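Local atomic coordinates of scyllo-inosose 3-dehydrogenase (Thermotoga maritima, PDB entry 3IP1), a protein that catalyses the NAD(+)-dependent oxidation of scyllo-inosose to 3-dehydro-scyllo-inosose as a zinc-dependent dehydrogenase, probably in myo-inositol degradation. Residues T197-N202 and Q342-H347; V314-R319 and A336-S341; R4-H9 and V371-I376; K365-T370 and L389-M394; K54-I59 and G107-N112. All blocks are in the same frame, centred on the assembly; numbering follows the deposited sequence.

Contact 1: T197-N202 and Q342-H347; sequences TSVAYN and QGHSGH
Val-199 and Gly-343 meet through a CA-H...O contact: the CA-H of Val-199 is aimed almost straight at the peptide oxygen of Gly-343, CA to O 3.5 Å with 171° at the hydrogen. One turn of helix thus rests on the loop with little direct polar bonding. Next to it Ser-198 CB touches His-344 CB at 3.7 Å. Val-199 CG2 comes up to the edge of the His-344 imidazole, 4.0 Å from ND1. With chi1 at 52°, CG of His-344 is wedged between backbone N and carbonyl carbon, and the ring is carried away from the helix, where NE2 is hydrogen-bonded to the backbone nitrogens of Glu-129 and Met-130.

Water makes up for what the protein atoms leave out. Asn-202 ND2 lies 3.1 Å from Gln-342 O, but at an angle too poor for a hydrogen bond; it donates instead to a water that in turn donates to Val-199 O and, at 3.0 Å, to Gly-343 O. A second water joins the carboxamide oxygen to the loop, standing 2.9 Å from Asn-202 OD1 and the same distance from Ser-345 O.

Farther out, the His-344 side chain packs on Glu-195, a zinc ligand, which puts the contact beside the metal site, and Val-199 packs on Ile-225, a residue that probably binds NAD(+). Helix 194-207 packs against helix 224-235 through Val-199 and Ala-200, against helix 349-358 through Ser-198, and against this loop leaving strand 337-340.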
# COMPACT_ATOMS: atom_id res chain seq x y z
N THR A 197 -17.91 7.13 15.64
CA THR A 197 -16.65 7.78 15.28
C THR A 197 -15.79 6.78 14.49
O THR A 197 -15.08 7.17 13.55
CB THR A 197 -15.89 8.34 16.53
OG1 THR A 197 -16.73 9.29 17.22
CG2 THR A 197 -14.56 9.04 16.12
N SER A 198 -15.91 5.50 14.86
CA SER A 198 -15.17 4.41 14.21
C SER A 198 -15.71 4.08 12.83
O SER A 198 -14.96 3.61 11.97
CB SER A 198 -15.18 3.15 15.10
OG SER A 198 -14.47 3.40 16.31
N VAL A 199 -17.01 4.29 12.63
CA VAL A 199 -17.58 4.19 11.29
C VAL A 199 -16.89 5.21 10.35
O VAL A 199 -16.45 4.85 9.26
CB VAL A 199 -19.12 4.43 11.30
CG1 VAL A 199 -19.66 4.64 9.88
CG2 VAL A 199 -19.86 3.25 11.99
N ALA A 200 -16.83 6.47 10.78
CA ALA A 200 -16.13 7.53 10.05
C ALA A 200 -14.65 7.18 9.88
O ALA A 200 -14.09 7.32 8.79
CB ALA A 200 -16.26 8.86 10.80
N TYR A 201 -14.04 6.71 10.96
CA TYR A 201 -12.61 6.37 10.92
C TYR A 201 -12.34 5.28 9.89
O TYR A 201 -11.43 5.42 9.09
CB TYR A 201 -12.13 5.95 12.31
CG TYR A 201 -10.62 5.87 12.48
CD1 TYR A 201 -9.89 4.81 11.93
CD2 TYR A 201 -9.93 6.83 13.24
CE1 TYR A 201 -8.50 4.71 12.10
CE2 TYR A 201 -8.55 6.74 13.43
CZ TYR A 201 -7.84 5.68 12.85
OH TYR A 201 -6.47 5.58 13.02
N ASN A 202 -13.13 4.21 9.92
CA ASN A 202 -13.01 3.11 8.95
C ASN A 202 -13.18 3.65 7.52
O ASN A 202 -12.47 3.25 6.60
CB ASN A 202 -14.06 2.03 9.23
CG ASN A 202 -13.94 0.81 8.31
OD1 ASN A 202 -12.95 0.08 8.35
ND2 ASN A 202 -14.97 0.58 7.49
N GLN A 342 -18.21 0.25 4.98
CA GLN A 342 -19.27 -0.06 5.96
C GLN A 342 -18.64 -0.60 7.25
O GLN A 342 -17.54 -1.20 7.21
CB GLN A 342 -20.28 -1.07 5.41
CG GLN A 342 -19.87 -2.54 5.56
CD GLN A 342 -20.94 -3.53 5.09
OE1 GLN A 342 -22.00 -3.13 4.61
NE2 GLN A 342 -20.65 -4.83 5.21
N GLY A 343 -19.30 -0.36 8.38
CA GLY A 343 -18.88 -0.97 9.65
C GLY A 343 -17.78 -0.21 10.38
O GLY A 343 -17.40 0.92 10.01
N HIS A 344 -17.26 -0.84 11.44
CA HIS A 344 -16.37 -0.14 12.36
C HIS A 344 -15.43 -1.14 13.05
O HIS A 344 -14.63 -0.75 13.89
CB HIS A 344 -17.23 0.57 13.40
CG HIS A 344 -18.23 -0.34 14.05
ND1 HIS A 344 -19.58 -0.27 13.79
CD2 HIS A 344 -18.06 -1.38 14.91
CE1 HIS A 344 -20.21 -1.21 14.48
NE2 HIS A 344 -19.31 -1.89 15.17
N SER A 345 -15.56 -2.42 12.71
CA SER A 345 -14.77 -3.49 13.36
C SER A 345 -13.42 -3.69 12.68
O SER A 345 -13.20 -3.17 11.58
CB SER A 345 -15.58 -4.82 13.35
OG SER A 345 -16.79 -4.65 14.08
N GLY A 346 -12.53 -4.40 13.35
CA GLY A 346 -11.24 -4.79 12.80
C GLY A 346 -10.23 -3.66 12.72
O GLY A 346 -10.54 -2.51 13.06
N HIS A 347 -9.01 -4.01 12.27
CA HIS A 347 -7.96 -3.03 11.89
C HIS A 347 -7.44 -2.18 13.05
O HIS A 347 -6.60 -1.32 12.84
CB HIS A 347 -8.44 -2.12 10.73
CG HIS A 347 -9.02 -2.90 9.59
ND1 HIS A 347 -8.25 -3.60 8.69
CD2 HIS A 347 -10.31 -3.15 9.25
CE1 HIS A 347 -9.03 -4.22 7.82
NE2 HIS A 347 -10.29 -3.96 8.14
O HOH W 1 -17.28 2.70 7.56
O HOH W 2 -12.05 -0.61 11.03

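Contact 2: V314-R319 and A336-S341; sequences VAIVAR and AQIVGS
From Val-314 paired with Ile-338 to Ile-316 paired with Gly-340, the two strands run parallel, their axes 4.7 Å apart at closest and 20° askew. They are the last two strands of the six-stranded parallel sheet of the Rossmann fold that forms the nucleotide-binding domain. The bonding alternates as parallel pairing requires: Val-314 N donates to Gln-337 O at 2.7 Å, in the carbonyl plane and close to straight (167°), Val-339 N returns a bond to Val-314 O, and Ile-316 N reaches Val-339 O at 2.9 Å. The series closes with Ser-341 N on Ile-316 O.

Side chains divide between the two faces. On one, CB of Ala-315 meets CG2 of Val-339 at 3.8 Å. That branch is set between the backbone N and the carbonyl carbon of its own residue, which brings it over Ala-315. On the other face, Ile-316 stretches its terminal CD1 to Ile-338 CG2, 3.6 Å away, and Trp-297 of helix 293-306 packs on both isoleucines.

Strand 337-340 is outermost only within its own chain. Residues 337 to 339 pair antiparallel with a strand of the third subunit, so the sheet continues across the interface, and Ile-338 packs on Ile-338 of that subunit. Where the two strands have ended, a water bridges the segments 314-319 and 336-341, donating to Val-317 O at 2.8 Å and to Ser-341 O at 2.7 Å.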
# COMPACT_ATOMS: atom_id res chain seq x y z
N VAL A 314 -13.03 9.03 -3.62
CA VAL A 314 -14.36 9.28 -3.09
C VAL A 314 -14.77 8.07 -2.27
O VAL A 314 -14.87 6.97 -2.79
CB VAL A 314 -15.43 9.56 -4.15
CG1 VAL A 314 -16.73 10.03 -3.45
CG2 VAL A 314 -14.96 10.60 -5.11
N ALA A 315 -14.96 8.29 -0.98
CA ALA A 315 -15.38 7.21 -0.09
C ALA A 315 -16.89 7.37 0.15
O ALA A 315 -17.35 8.46 0.53
CB ALA A 315 -14.59 7.26 1.22
N ILE A 316 -17.64 6.29 -0.10
CA ILE A 316 -19.10 6.30 0.08
C ILE A 316 -19.47 5.55 1.35
O ILE A 316 -19.26 4.35 1.45
CB ILE A 316 -19.83 5.69 -1.14
CG1 ILE A 316 -19.51 6.49 -2.41
CG2 ILE A 316 -21.37 5.70 -0.91
CD1 ILE A 316 -19.68 5.69 -3.72
N VAL A 317 -20.02 6.27 2.32
CA VAL A 317 -20.29 5.73 3.65
C VAL A 317 -21.79 5.68 3.97
O VAL A 317 -22.25 4.81 4.71
CB VAL A 317 -19.49 6.48 4.77
CG1 VAL A 317 -19.99 7.86 4.98
CG2 VAL A 317 -19.51 5.69 6.09
N ALA A 318 -22.55 6.62 3.41
CA ALA A 318 -23.97 6.67 3.71
C ALA A 318 -24.70 5.64 2.84
O ALA A 318 -24.25 5.32 1.74
CB ALA A 318 -24.52 8.06 3.51
N ARG A 319 -25.80 5.11 3.37
CA ARG A 319 -26.62 4.17 2.62
C ARG A 319 -27.60 4.96 1.76
O ARG A 319 -28.31 5.84 2.24
CB ARG A 319 -27.34 3.21 3.58
N ALA A 336 -8.42 9.20 -10.32
CA ALA A 336 -9.20 9.19 -9.10
C ALA A 336 -9.82 7.82 -8.88
O ALA A 336 -9.80 6.98 -9.77
CB ALA A 336 -10.27 10.29 -9.14
N GLN A 337 -10.29 7.58 -7.67
CA GLN A 337 -10.93 6.30 -7.35
C GLN A 337 -12.12 6.45 -6.39
O GLN A 337 -12.32 7.48 -5.77
CB GLN A 337 -9.91 5.28 -6.81
CG GLN A 337 -9.00 5.76 -5.66
CD GLN A 337 -7.78 6.62 -6.12
OE1 GLN A 337 -7.24 6.46 -7.24
NE2 GLN A 337 -7.37 7.53 -5.27
N ILE A 338 -12.89 5.37 -6.29
CA ILE A 338 -14.11 5.31 -5.52
C ILE A 338 -14.06 4.05 -4.68
O ILE A 338 -13.91 2.95 -5.22
CB ILE A 338 -15.35 5.18 -6.46
CG1 ILE A 338 -15.41 6.33 -7.48
CG2 ILE A 338 -16.66 5.09 -5.63
CD1 ILE A 338 -16.37 6.06 -8.61
N VAL A 339 -14.20 4.21 -3.37
CA VAL A 339 -14.27 3.09 -2.44
C VAL A 339 -15.59 3.14 -1.67
O VAL A 339 -16.08 4.21 -1.29
CB VAL A 339 -13.05 3.04 -1.44
CG1 VAL A 339 -11.71 2.99 -2.20
CG2 VAL A 339 -13.05 4.24 -0.50
N GLY A 340 -16.17 1.98 -1.44
CA GLY A 340 -17.29 1.89 -0.54
C GLY A 340 -16.77 1.51 0.83
O GLY A 340 -15.72 0.87 0.96
N SER A 341 -17.52 1.87 1.86
CA SER A 341 -17.15 1.55 3.23
C SER A 341 -18.39 1.15 4.02
O SER A 341 -19.48 1.67 3.77
CB SER A 341 -16.51 2.77 3.88
OG SER A 341 -16.10 2.47 5.20
O HOH W 3 -21.80 2.09 5.04

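Contact 3: R4-H9 and V371-I376; sequences RAVRLH and VSMEEI
Met-373, modelled as selenomethionine, is the first residue of the loop 371-376 to meet strand 3-12, and it does so from CG to the terminal CE. CG slides past Val-6, 3.7 Å from CG2; SE lies 3.6 Å from Arg-4 O; and CE covers one face of the Arg-4 guanidinium, 3.3 Å from NH2. The chain leaves with CG anti to the backbone N (chi1 180°) and stays extended until the bend at chi3 (71°), which turns the methyl over the arginine.

Glu-374 follows with the polar half of the contact. Its CB points away from the strand, but the bent side chain folds back and presents OE2 to the guanidinium edge. There Arg-4 grips it side-on in a salt bridge, NE at 3.3 Å and NH2 at 3.1 Å, both nitrogens on the one oxygen and the two planes 36° apart. Glu-375 bonds within its own segment: its OE2 takes hydrogen bonds from both N and OG of Ser-372, bridging the turn that leads into helix 376-382. At the start of that helix, Ile-376 sets CG2 against Val-6 CG1, 3.8 Å apart, across an almost perpendicular approach, while Met-394 of strand 392-395 packs against both Met-373 and Ile-376.

A leucine in place of Arg-4 would probably leave the Glu-374 carboxylate without its mate here and the Met-373 methyl without the flat group beneath it. The chemistry is thus layered: a buried apolar junction between the N-terminal strand and the loop, bordered by a charge pair whose guanidinium has one face under the Met-373 methyl.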
# COMPACT_ATOMS: atom_id res chain seq x y z
N ARG A 4 -35.37 -3.40 33.20
CA ARG A 4 -36.14 -2.81 32.11
C ARG A 4 -35.21 -2.43 30.96
O ARG A 4 -34.02 -2.19 31.16
CB ARG A 4 -36.92 -1.58 32.61
CG ARG A 4 -38.05 -1.92 33.62
CD ARG A 4 -38.91 -0.71 34.01
NE ARG A 4 -38.15 0.54 34.07
CZ ARG A 4 -37.24 0.86 35.00
NH1 ARG A 4 -36.95 0.02 35.99
NH2 ARG A 4 -36.61 2.03 34.95
N ALA A 5 -35.78 -2.39 29.76
CA ALA A 5 -35.06 -2.10 28.52
C ALA A 5 -36.02 -1.56 27.48
O ALA A 5 -37.22 -1.86 27.52
CB ALA A 5 -34.36 -3.36 27.99
N VAL A 6 -35.48 -0.80 26.52
CA VAL A 6 -36.23 -0.23 25.40
C VAL A 6 -36.27 -1.26 24.25
O VAL A 6 -35.22 -1.54 23.62
CB VAL A 6 -35.59 1.08 24.96
CG1 VAL A 6 -36.26 1.64 23.74
CG2 VAL A 6 -35.58 2.11 26.13
N ARG A 7 -37.45 -1.82 23.99
CA ARG A 7 -37.61 -2.88 22.99
C ARG A 7 -38.54 -2.48 21.84
O ARG A 7 -39.52 -1.75 22.03
CB ARG A 7 -38.09 -4.19 23.63
CG ARG A 7 -37.22 -4.66 24.80
CD ARG A 7 -37.38 -6.16 25.05
NE ARG A 7 -36.45 -6.95 24.26
CZ ARG A 7 -36.71 -8.15 23.75
NH1 ARG A 7 -35.79 -8.78 23.06
NH2 ARG A 7 -37.90 -8.70 23.93
N LEU A 8 -38.20 -2.94 20.64
CA LEU A 8 -39.03 -2.71 19.45
C LEU A 8 -39.78 -3.99 19.07
O LEU A 8 -39.19 -5.03 18.88
CB LEU A 8 -38.19 -2.22 18.26
CG LEU A 8 -38.90 -1.70 16.99
CD1 LEU A 8 -38.07 -0.64 16.27
CD2 LEU A 8 -39.29 -2.81 16.00
N HIS A 9 -41.10 -3.87 18.96
CA HIS A 9 -41.94 -4.95 18.47
C HIS A 9 -42.50 -4.55 17.12
O HIS A 9 -42.79 -3.38 16.89
CB HIS A 9 -43.08 -5.23 19.46
CG HIS A 9 -42.60 -5.79 20.77
ND1 HIS A 9 -42.67 -7.13 21.08
CD2 HIS A 9 -42.01 -5.18 21.83
CE1 HIS A 9 -42.14 -7.33 22.27
NE2 HIS A 9 -41.73 -6.17 22.75
N VAL A 371 -30.84 12.14 28.04
CA VAL A 371 -32.19 11.84 28.50
C VAL A 371 -32.17 10.51 29.26
O VAL A 371 -31.18 9.76 29.17
CB VAL A 371 -33.21 11.75 27.31
CG1 VAL A 371 -33.20 13.03 26.46
CG2 VAL A 371 -32.91 10.55 26.41
N SER A 372 -33.23 10.22 29.99
CA SER A 372 -33.30 8.98 30.75
C SER A 372 -33.81 7.86 29.84
O SER A 372 -34.38 8.13 28.78
CB SER A 372 -34.23 9.13 31.95
OG SER A 372 -35.57 9.26 31.49
N MSE A 373 -33.62 6.61 30.26
CA MSE A 373 -34.15 5.45 29.53
C MSE A 373 -35.64 5.59 29.15
O MSE A 373 -36.03 5.33 28.00
CB MSE A 373 -33.91 4.16 30.30
CG MSE A 373 -34.43 2.95 29.58
SE MSE A 373 -34.02 1.30 30.51
CE MSE A 373 -35.22 1.49 32.02
N GLU A 374 -36.45 6.01 30.12
CA GLU A 374 -37.89 6.21 29.91
C GLU A 374 -38.22 7.15 28.77
O GLU A 374 -39.23 6.96 28.09
CB GLU A 374 -38.58 6.73 31.18
CG GLU A 374 -38.37 5.90 32.45
CD GLU A 374 -38.89 4.47 32.34
OE1 GLU A 374 -40.06 4.28 31.90
OE2 GLU A 374 -38.13 3.53 32.70
N GLU A 375 -37.39 8.17 28.56
CA GLU A 375 -37.66 9.17 27.54
C GLU A 375 -37.25 8.74 26.13
O GLU A 375 -37.57 9.43 25.16
CB GLU A 375 -36.96 10.47 27.89
CG GLU A 375 -37.43 11.09 29.19
CD GLU A 375 -36.59 12.30 29.56
OE1 GLU A 375 -36.84 13.41 29.01
OE2 GLU A 375 -35.67 12.15 30.37
N ILE A 376 -36.54 7.61 26.03
CA ILE A 376 -35.99 7.13 24.74
C ILE A 376 -37.06 6.88 23.68
O ILE A 376 -36.93 7.37 22.56
CB ILE A 376 -35.07 5.88 24.90
CG1 ILE A 376 -33.74 6.24 25.57
CG2 ILE A 376 -34.82 5.19 23.55
CD1 ILE A 376 -32.91 7.33 24.84

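Contact 4: K365-T370 and L389-M394; sequences KIISKT and LVKVTM
Ser-368 N lies in the plane of the Lys-391 carbonyl and donates to its O at 2.7 Å. One step further, Thr-393 N approaches Lys-369 O almost head-on to the carbonyl, at 3.0 Å. The pairing is parallel, Lys-369 with Val-392 and Thr-370 with Thr-393, and the intervening helix 376-382 makes it the strand pair of a beta-alpha-beta unit.

Ser-368 adds its hydroxyl to the backbone bonding. OG accepts from Val-390 N at 2.9 Å and, weakly, from Lys-391 N at 3.4 Å, with Val-390 CB resting 3.5 Å from that same oxygen. An alanine at Ser-368 is likely to leave the Val-390 amide without this acceptor and the bend at 389-391 less firmly fixed. Just before the serine, Ile-367 crosses Thr-393 nearly at a right angle, both CG1 and CG2 lying 3.7 Å from Thr-393 OG1.

Val-390 also packs on Val-249 and Leu-253 of helix 248-257, in the Rossmann domain. Lys-391, bent at chi2 and chi3, sends NZ to a salt bridge with Glu-98, a zinc ligand, and to Ile-67 O. The backbone bonds fix the main chain from which this lysine reaches out, consistent with a second-shell place beside the metal.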
# COMPACT_ATOMS: atom_id res chain seq x y z
N LYS A 365 -18.91 17.15 22.02
CA LYS A 365 -19.45 18.42 21.54
C LYS A 365 -20.71 18.23 20.69
O LYS A 365 -21.50 19.17 20.55
CB LYS A 365 -18.41 19.20 20.73
CG LYS A 365 -17.13 19.57 21.49
CD LYS A 365 -16.31 20.55 20.68
CE LYS A 365 -15.22 21.20 21.50
NZ LYS A 365 -13.95 20.42 21.46
N ILE A 366 -20.90 17.05 20.12
CA ILE A 366 -22.03 16.83 19.23
C ILE A 366 -23.31 16.37 19.93
O ILE A 366 -24.38 16.33 19.32
CB ILE A 366 -21.69 15.88 18.04
CG1 ILE A 366 -21.70 14.41 18.49
CG2 ILE A 366 -20.36 16.33 17.36
CD1 ILE A 366 -21.83 13.42 17.33
N ILE A 367 -23.20 16.03 21.21
CA ILE A 367 -24.37 15.60 21.97
C ILE A 367 -25.26 16.81 22.23
O ILE A 367 -24.87 17.73 22.92
CB ILE A 367 -23.99 14.85 23.27
CG1 ILE A 367 -23.19 13.57 22.94
CG2 ILE A 367 -25.25 14.50 24.10
CD1 ILE A 367 -22.51 12.92 24.13
N SER A 368 -26.45 16.80 21.64
CA SER A 368 -27.40 17.90 21.81
C SER A 368 -28.13 17.82 23.15
O SER A 368 -28.42 18.85 23.75
CB SER A 368 -28.41 17.94 20.66
OG SER A 368 -27.73 17.82 19.42
N LYS A 369 -28.38 16.60 23.61
CA LYS A 369 -29.19 16.39 24.81
C LYS A 369 -28.99 14.98 25.37
O LYS A 369 -28.85 14.02 24.61
CB LYS A 369 -30.66 16.60 24.43
CG LYS A 369 -31.65 16.49 25.55
CD LYS A 369 -33.05 16.54 24.98
CE LYS A 369 -33.77 17.80 25.40
NZ LYS A 369 -34.66 17.47 26.54
N THR A 370 -28.98 14.87 26.69
CA THR A 370 -29.00 13.56 27.35
C THR A 370 -30.35 13.38 28.02
O THR A 370 -30.93 14.34 28.51
CB THR A 370 -27.85 13.36 28.35
OG1 THR A 370 -27.86 14.42 29.30
CG2 THR A 370 -26.50 13.38 27.65
N LEU A 389 -31.88 18.43 16.74
CA LEU A 389 -31.16 17.46 17.56
C LEU A 389 -30.14 16.65 16.73
O LEU A 389 -30.52 15.77 15.96
CB LEU A 389 -32.15 16.53 18.27
CG LEU A 389 -33.24 17.21 19.11
CD1 LEU A 389 -34.38 16.24 19.42
CD2 LEU A 389 -32.70 17.86 20.39
N VAL A 390 -28.85 16.95 16.90
CA VAL A 390 -27.77 16.23 16.17
C VAL A 390 -27.58 14.81 16.70
O VAL A 390 -27.54 13.83 15.94
CB VAL A 390 -26.42 17.01 16.23
CG1 VAL A 390 -25.34 16.33 15.39
CG2 VAL A 390 -26.61 18.43 15.75
N LYS A 391 -27.47 14.71 18.02
CA LYS A 391 -27.29 13.45 18.70
C LYS A 391 -27.93 13.53 20.07
O LYS A 391 -27.68 14.48 20.83
CB LYS A 391 -25.79 13.09 18.80
CG LYS A 391 -25.43 11.92 19.74
CD LYS A 391 -25.86 10.55 19.22
CE LYS A 391 -25.15 10.24 17.91
NZ LYS A 391 -25.67 8.98 17.32
N VAL A 392 -28.76 12.52 20.35
CA VAL A 392 -29.46 12.38 21.62
C VAL A 392 -28.94 11.11 22.26
O VAL A 392 -28.87 10.08 21.62
CB VAL A 392 -30.99 12.26 21.40
CG1 VAL A 392 -31.72 11.82 22.69
CG2 VAL A 392 -31.55 13.60 20.91
N THR A 393 -28.58 11.21 23.54
CA THR A 393 -27.92 10.11 24.25
C THR A 393 -28.60 9.76 25.57
O THR A 393 -28.77 10.62 26.44
CB THR A 393 -26.44 10.49 24.54
OG1 THR A 393 -25.80 10.91 23.32
CG2 THR A 393 -25.67 9.34 25.15
N MSE A 394 -28.94 8.48 25.73
CA MSE A 394 -29.37 7.95 27.02
C MSE A 394 -28.24 8.01 28.04
O MSE A 394 -27.13 7.57 27.78
CB MSE A 394 -29.83 6.50 26.90
CG MSE A 394 -30.60 6.04 28.12
SE MSE A 394 -30.76 4.11 28.21
CE MSE A 394 -28.98 3.68 28.84

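Contact 5: K54-I59 and G107-N112; sequences KPTEII and GPEAIN
Glu-57 O and Gly-107 N form the straighter of the two bonds that join these turns: 2.9 Å long, 169° at the hydrogen, with the donor nearly in line with the carbonyl. The other, Glu-109 N to Pro-55 O, has the same length, but its donor stands above the carbonyl plane, 37° out of it. Pro-55 O is a crowded acceptor. Pro-108 N, nearby, has no hydrogen to offer, and Ala-110 N, also close, is badly angled and bonds instead to Gly-107 O (3.1 Å), closing a type I turn.

The facing turn, Lys-54 to Glu-57, is type I as well, with Glu-57 N on Lys-54 O. The Glu-57 carboxylate reaches back, OE1 taking Lys-54 N at 3.1 Å as well as Glu-53 N and a salt bridge from Lys-166. Thr-56 OG1 is bonded to Asp-168, while CG2 lies 3.8 Å from Glu-109 O.

The remaining contacts are van der Waals. Pro-55 and the extended Glu-109 lie side by side, CG of the proline 3.8 Å from OE2, and CB of Pro-55 meets CG of Pro-108 at 3.7 Å. Deeper in, Ala-110 CB sits 3.6 Å from Ile-58 CG2. Gly-107 is pressed so close to Pro-55 O that the site has no room for a side chain.

In the GroES-like domain, where strand 57-66 begins and strand 98-106 has just ended, the joint thus combines two backbone bonds with proline and aliphatic packing, and no charge pair links the segments.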
# COMPACT_ATOMS: atom_id res chain seq x y z
N LYS A 54 -21.65 -18.39 27.95
CA LYS A 54 -20.40 -18.85 27.38
C LYS A 54 -19.29 -18.23 28.20
O LYS A 54 -19.45 -17.12 28.71
CB LYS A 54 -20.29 -18.43 25.91
CG LYS A 54 -21.16 -19.25 24.98
CD LYS A 54 -21.76 -18.37 23.94
CE LYS A 54 -21.42 -18.87 22.55
NZ LYS A 54 -21.15 -17.68 21.66
N PRO A 55 -18.16 -18.95 28.37
CA PRO A 55 -17.15 -18.47 29.31
C PRO A 55 -16.43 -17.18 28.86
O PRO A 55 -15.66 -16.61 29.64
CB PRO A 55 -16.17 -19.66 29.44
CG PRO A 55 -16.55 -20.65 28.39
CD PRO A 55 -17.93 -20.34 27.92
N THR A 56 -16.70 -16.72 27.64
CA THR A 56 -16.07 -15.52 27.05
C THR A 56 -16.94 -14.27 27.19
O THR A 56 -16.53 -13.19 26.79
CB THR A 56 -15.79 -15.72 25.55
OG1 THR A 56 -16.99 -16.19 24.93
CG2 THR A 56 -14.69 -16.77 25.32
N GLU A 57 -18.13 -14.42 27.75
CA GLU A 57 -19.07 -13.31 27.86
C GLU A 57 -18.85 -12.43 29.08
O GLU A 57 -18.30 -12.87 30.09
CB GLU A 57 -20.52 -13.82 27.82
CG GLU A 57 -20.89 -14.39 26.45
CD GLU A 57 -22.29 -15.03 26.41
OE1 GLU A 57 -22.78 -15.51 27.46
OE2 GLU A 57 -22.89 -15.04 25.31
N ILE A 58 -19.28 -11.18 28.95
CA ILE A 58 -19.34 -10.22 30.06
C ILE A 58 -20.71 -9.56 30.07
O ILE A 58 -21.41 -9.53 29.05
CB ILE A 58 -18.27 -9.08 29.93
CG1 ILE A 58 -18.52 -8.25 28.65
CG2 ILE A 58 -16.85 -9.68 29.98
CD1 ILE A 58 -17.63 -7.01 28.45
N ILE A 59 -21.06 -9.02 31.22
CA ILE A 59 -22.27 -8.23 31.40
C ILE A 59 -21.78 -6.86 31.78
O ILE A 59 -20.92 -6.71 32.65
CB ILE A 59 -23.17 -8.83 32.52
CG1 ILE A 59 -23.74 -10.19 32.07
CG2 ILE A 59 -24.33 -7.90 32.88
CD1 ILE A 59 -24.31 -11.03 33.24
N GLY A 107 -17.06 -13.83 32.51
CA GLY A 107 -16.78 -15.26 32.53
C GLY A 107 -15.30 -15.54 32.67
O GLY A 107 -14.48 -14.62 32.54
N PRO A 108 -14.94 -16.81 32.95
CA PRO A 108 -13.56 -17.22 33.21
C PRO A 108 -12.58 -16.91 32.07
O PRO A 108 -11.42 -16.60 32.32
CB PRO A 108 -13.67 -18.74 33.47
CG PRO A 108 -14.99 -19.14 32.91
CD PRO A 108 -15.87 -17.93 33.16
N GLU A 109 -13.07 -16.96 30.83
CA GLU A 109 -12.25 -16.73 29.63
C GLU A 109 -12.57 -15.38 28.96
O GLU A 109 -12.28 -15.21 27.77
CB GLU A 109 -12.49 -17.85 28.61
CG GLU A 109 -12.02 -19.24 29.00
CD GLU A 109 -12.65 -20.34 28.13
OE1 GLU A 109 -12.94 -20.10 26.94
OE2 GLU A 109 -12.85 -21.47 28.63
N ALA A 110 -13.19 -14.46 29.69
CA ALA A 110 -13.58 -13.17 29.11
C ALA A 110 -12.43 -12.17 29.20
O ALA A 110 -12.29 -11.45 30.19
CB ALA A 110 -14.85 -12.62 29.78
N ILE A 111 -11.61 -12.12 28.16
CA ILE A 111 -10.31 -11.43 28.24
C ILE A 111 -10.35 -9.97 27.79
O ILE A 111 -10.84 -9.67 26.71
CB ILE A 111 -9.21 -12.21 27.47
CG1 ILE A 111 -9.17 -13.69 27.92
CG2 ILE A 111 -7.87 -11.53 27.63
CD1 ILE A 111 -8.88 -13.93 29.42
N ASN A 112 -9.82 -9.09 28.62
CA ASN A 112 -9.65 -7.69 28.27
C ASN A 112 -8.34 -7.52 27.49
O ASN A 112 -7.26 -7.83 28.01
CB ASN A 112 -9.62 -6.82 29.53
CG ASN A 112 -9.49 -5.34 29.23
OD1 ASN A 112 -9.29 -4.96 28.09
ND2 ASN A 112 -9.61 -4.50 30.26

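Overall arrangement
Contacts 2 and 3 are largely buried, whereas contact 5, whose centre is about 26 Å from the centre of the chain, has several exposed residues. Contacts 1 and 2 touch, Val-199 CG1 lying 3.9 Å from Val-317 CG2, and both reach the third subunit; contact 1 has its polar links through water, contact 2 chiefly through direct sheet bonds. Contacts 3 and 4 interlock, their segments alternating along the chain: Val-371 N probably bonds to Thr-393 O, so the loop gripped by the N-terminal strand grows directly out of the strand pair. Contact 4 shares a sheet with contact 5 through strands 392-395 and 57-66. A salt bridge within a contact occurs in contact 3, while contacts 1 and 4 border the metal site.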